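Local coordinates for thioredoxin reductase (Streptococcus pyogenes, PDB 5UWY), which probably catalyses the NADPH-dependent reduction of thioredoxin, passing electrons through a bound flavin and a redox-active cysteine pair, at residues Asp47-Pro52 against Gly138-Asp143. Residues are numbered along the deposited sequence; the frame is centred on the assembly and turned at random.
With FAD (flavin-adenine dinucleotide), chain B.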
loop_
_atom_site.group_PDB
_atom_site.type_symbol
_atom_site.label_atom_id
_atom_site.label_comp_id
_atom_site.label_asym_id
_atom_site.label_seq_id
_atom_site.Cartn_x
_atom_site.Cartn_y
_atom_site.Cartn_z
ATOM N N ASP A 47 2.330 12.768 15.359
ATOM C CA ASP A 47 2.065 13.316 14.038
ATOM C C ASP A 47 2.550 12.342 12.974
ATOM O O ASP A 47 3.560 11.655 13.152
ATOM C CB ASP A 47 2.748 14.686 13.861
ATOM C CG ASP A 47 2.279 15.420 12.618
ATOM O OD1 ASP A 47 1.207 15.069 12.085
ATOM O OD2 ASP A 47 2.986 16.351 12.175
ATOM N N ILE A 48 1.816 12.282 11.865
ATOM C CA ILE A 48 2.139 11.405 10.744
ATOM C C ILE A 48 2.125 12.239 9.471
ATOM O O ILE A 48 1.093 12.824 9.121
ATOM C CB ILE A 48 1.159 10.225 10.622
ATOM C CG1 ILE A 48 1.061 9.462 11.945
ATOM C CG2 ILE A 48 1.583 9.300 9.494
ATOM C CD1 ILE A 48 -0.102 8.495 12.007
ATOM N N GLU A 49 3.261 12.284 8.771
ATOM C CA GLU A 49 3.383 13.105 7.571
ATOM C C GLU A 49 3.854 12.304 6.362
ATOM O O GLU A 49 4.306 12.895 5.377
ATOM C CB GLU A 49 4.326 14.284 7.817
ATOM C CG GLU A 49 3.737 15.374 8.698
ATOM C CD GLU A 49 4.636 16.591 8.803
ATOM O OE1 GLU A 49 5.716 16.593 8.175
ATOM O OE2 GLU A 49 4.262 17.545 9.516
ATOM N N ASN A 50 3.761 10.974 6.408
ATOM C CA ASN A 50 4.115 10.146 5.261
ATOM C C ASN A 50 2.971 9.234 4.830
ATOM O O ASN A 50 3.211 8.199 4.201
ATOM C CB ASN A 50 5.377 9.324 5.540
ATOM C CG ASN A 50 5.247 8.449 6.765
ATOM O OD1 ASN A 50 4.216 8.442 7.438
ATOM N ND2 ASN A 50 6.300 7.696 7.061
ATOM N N TYR A 51 1.730 9.593 5.159
ATOM C CA TYR A 51 0.578 8.921 4.582
ATOM C C TYR A 51 0.020 9.780 3.462
ATOM O O TYR A 51 -0.448 10.899 3.727
ATOM C CB TYR A 51 -0.499 8.656 5.630
ATOM C CG TYR A 51 -1.625 7.804 5.083
ATOM C CD1 TYR A 51 -1.393 6.495 4.689
ATOM C CD2 TYR A 51 -2.910 8.312 4.946
ATOM C CE1 TYR A 51 -2.406 5.710 4.178
ATOM C CE2 TYR A 51 -3.936 7.530 4.435
ATOM C CZ TYR A 51 -3.676 6.230 4.055
ATOM O OH TYR A 51 -4.683 5.441 3.548
ATOM N N PRO A 52 0.053 9.311 2.214
ATOM C CA PRO A 52 -0.406 10.139 1.094
ATOM C C PRO A 52 -1.855 10.568 1.262
ATOM O O PRO A 52 -2.682 9.851 1.831
ATOM C CB PRO A 52 -0.232 9.217 -0.119
ATOM C CG PRO A 52 0.793 8.226 0.302
ATOM C CD PRO A 52 0.549 8.003 1.761
ATOM N N GLY A 138 11.983 10.618 11.996
ATOM C CA GLY A 138 13.315 11.179 11.837
ATOM C C GLY A 138 13.327 12.539 11.164
ATOM O O GLY A 138 14.168 13.384 11.480
ATOM N N ALA A 139 12.397 12.774 10.242
ATOM C CA ALA A 139 12.309 14.039 9.523
ATOM C C ALA A 139 11.748 15.179 10.369
ATOM O O ALA A 139 11.697 16.316 9.889
ATOM C CB ALA A 139 11.453 13.863 8.265
ATOM N N PHE A 140 11.319 14.907 11.605
ATOM C CA PHE A 140 10.823 15.957 12.487
ATOM C C PHE A 140 11.942 16.647 13.251
ATOM O O PHE A 140 11.771 17.796 13.674
ATOM C CB PHE A 140 9.823 15.386 13.494
ATOM C CG PHE A 140 8.521 14.962 12.890
ATOM C CD1 PHE A 140 7.887 15.752 11.948
ATOM C CD2 PHE A 140 7.926 13.771 13.268
ATOM C CE1 PHE A 140 6.684 15.362 11.394
ATOM C CE2 PHE A 140 6.723 13.371 12.718
ATOM C CZ PHE A 140 6.101 14.168 11.780
ATOM N N PHE A 141 13.073 15.978 13.429
ATOM C CA PHE A 141 14.152 16.446 14.300
ATOM C C PHE A 141 15.326 16.971 13.482
ATOM O O PHE A 141 16.483 16.627 13.717
ATOM C CB PHE A 141 14.595 15.327 15.245
ATOM C CG PHE A 141 13.487 14.769 16.115
ATOM C CD1 PHE A 141 12.391 14.123 15.565
ATOM C CD2 PHE A 141 13.544 14.907 17.492
ATOM C CE1 PHE A 141 11.382 13.622 16.361
ATOM C CE2 PHE A 141 12.536 14.405 18.297
ATOM C CZ PHE A 141 11.454 13.762 17.730
ATOM N N ARG A 142 15.022 17.813 12.499
ATOM C CA ARG A 142 16.049 18.357 11.620
ATOM C C ARG A 142 16.957 19.317 12.380
ATOM O O ARG A 142 16.480 20.211 13.087
ATOM C CB ARG A 142 15.397 19.069 10.435
ATOM C CG ARG A 142 16.379 19.657 9.439
ATOM C CD ARG A 142 15.714 19.928 8.095
ATOM N NE ARG A 142 15.519 18.704 7.324
ATOM N N ASP A 143 18.270 19.123 12.233
ATOM C CA ASP A 143 19.285 20.029 12.778
ATOM C C ASP A 143 19.237 20.090 14.303
ATOM O O ASP A 143 19.445 21.144 14.906
ATOM C CB ASP A 143 19.153 21.430 12.175
ATOM C CG ASP A 143 19.493 21.460 10.701
ATOM O OD1 ASP A 143 20.430 20.742 10.291
ATOM O OD2 ASP A 143 18.823 22.201 9.950
HETATM P PA FAD B . -1.016 -2.763 14.199
HETATM O O1A FAD B . -1.687 -1.473 13.895
HETATM O O2A FAD B . 0.143 -2.704 15.200
HETATM O O5B FAD B . -2.037 -3.814 14.726
HETATM C C5B FAD B . -2.208 -4.040 16.140
HETATM C C4B FAD B . -3.657 -4.319 16.431
HETATM O O4B FAD B . -3.831 -5.734 16.682
HETATM C C3B FAD B . -4.218 -3.582 17.651
HETATM O O3B FAD B . -5.478 -2.981 17.364
HETATM C C2B FAD B . -4.321 -4.686 18.707
HETATM O O2B FAD B . -5.379 -4.420 19.623
HETATM C C1B FAD B . -4.638 -5.890 17.823
HETATM N N9A FAD B . -4.361 -7.193 18.429
HETATM C C8A FAD B . -3.139 -7.759 18.689
HETATM N N7A FAD B . -3.203 -8.949 19.240
HETATM C C5A FAD B . -4.564 -9.183 19.344
HETATM C C6A FAD B . -5.301 -10.275 19.845
HETATM N N6A FAD B . -4.742 -11.375 20.353
HETATM N N1A FAD B . -6.651 -10.189 19.803
HETATM C C2A FAD B . -7.213 -9.091 19.294
HETATM N N3A FAD B . -6.621 -8.006 18.793
HETATM C C4A FAD B . -5.289 -8.117 18.850
HETATM N N1 FAD B . 3.485 4.675 10.880
HETATM C C2 FAD B . 3.699 5.537 9.842
HETATM O O2 FAD B . 3.239 5.323 8.713
HETATM N N3 FAD B . 4.444 6.685 10.049
HETATM C C4 FAD B . 5.026 7.073 11.236
HETATM O O4 FAD B . 5.668 8.120 11.297
HETATM C C4X FAD B . 4.798 6.150 12.332
HETATM N N5 FAD B . 5.316 6.438 13.493
HETATM C C5X FAD B . 5.102 5.557 14.539
HETATM C C6 FAD B . 5.650 5.855 15.785
HETATM C C7 FAD B . 5.464 5.008 16.870
HETATM C C7M FAD B . 6.072 5.365 18.201
HETATM C C8 FAD B . 4.712 3.831 16.711
HETATM C C8M FAD B . 4.491 2.892 17.867
HETATM C C9 FAD B . 4.162 3.530 15.467
HETATM C C9A FAD B . 4.351 4.381 14.383
HETATM N N10 FAD B . 3.822 4.098 13.104
HETATM C C10 FAD B . 4.016 4.973 12.057
HETATM C "C1'" FAD B . 2.992 2.901 12.880
HETATM C "C2'" FAD B . 3.727 1.749 12.203
HETATM O "O2'" FAD B . 3.696 1.890 10.782
HETATM C "C3'" FAD B . 3.043 0.433 12.577
HETATM O "O3'" FAD B . 3.937 -0.624 12.255
HETATM C "C4'" FAD B . 1.692 0.159 11.906
HETATM O "O4'" FAD B . 0.681 0.964 12.514
HETATM C "C5'" FAD B . 1.297 -1.302 11.993
HETATM O "O5'" FAD B . 0.014 -1.493 11.357
HETATM P P FAD B . -0.708 -2.899 11.380
HETATM O O1P FAD B . 0.031 -3.859 10.444
HETATM O O2P FAD B . -2.164 -2.807 11.104
HETATM O O3P FAD B . -0.465 -3.417 12.864
#
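Phe140 reaches out from the loop after helix 134-137 and pushes the far edge of its ring into the notch between Asp47 and Glu49. The ring enters edge first: Glu49 CG lies in its plane, and Glu49 CD comes to 3.5 Å from Phe140 CE1. With CG of Phe140 anti to its carbonyl carbon (chi1 -70°), the ring points at the 47-52 loop. On the other flank of that edge, Phe140 CE2 is 3.6 Å from Asp47 O. Phe140 CZ sits 3.8 Å from Asp47 OD2. The Asp47 carboxylate runs nearly parallel to the ring (14°) but is displaced to one side of its plane, beyond the CZ end, whereas that of Glu49 stands almost upright, at 81°. Asp47 O and the Glu49 carboxylate face weakly positive edge hydrogens, probably mildly favourably, although no hydrogen bond crosses the contact. Asp47 OD2 and Glu49 OE2, both acceptors, lie about 3.2 Å apart without a hydrogen bond; such proximity would probably raise one carboxylate's proton affinity, though the exact spacing is uncertain. Arg25 of the second subunit makes a cation-pi contact with the same ring. Asp47 OD1 turns back to its own loop, accepting weak bonds from the amides of Ile48 and Ile57.

Ile48, between them, and Asn50, just after, face the flavin. Asn50 OD1 accepts a fairly straight 3.2 Å hydrogen bond from FAD N3, and Ile48 CG2 approaches FAD N3 to 3.9 Å. The contact thus links an FAD-binding loop to the segment just beyond the Cys133-Cys136 disulfide, a small surface bridge consistent with the FAD-binding and NADPH-binding Rossmann-type domains of the low-molecular-weight thioredoxin reductases.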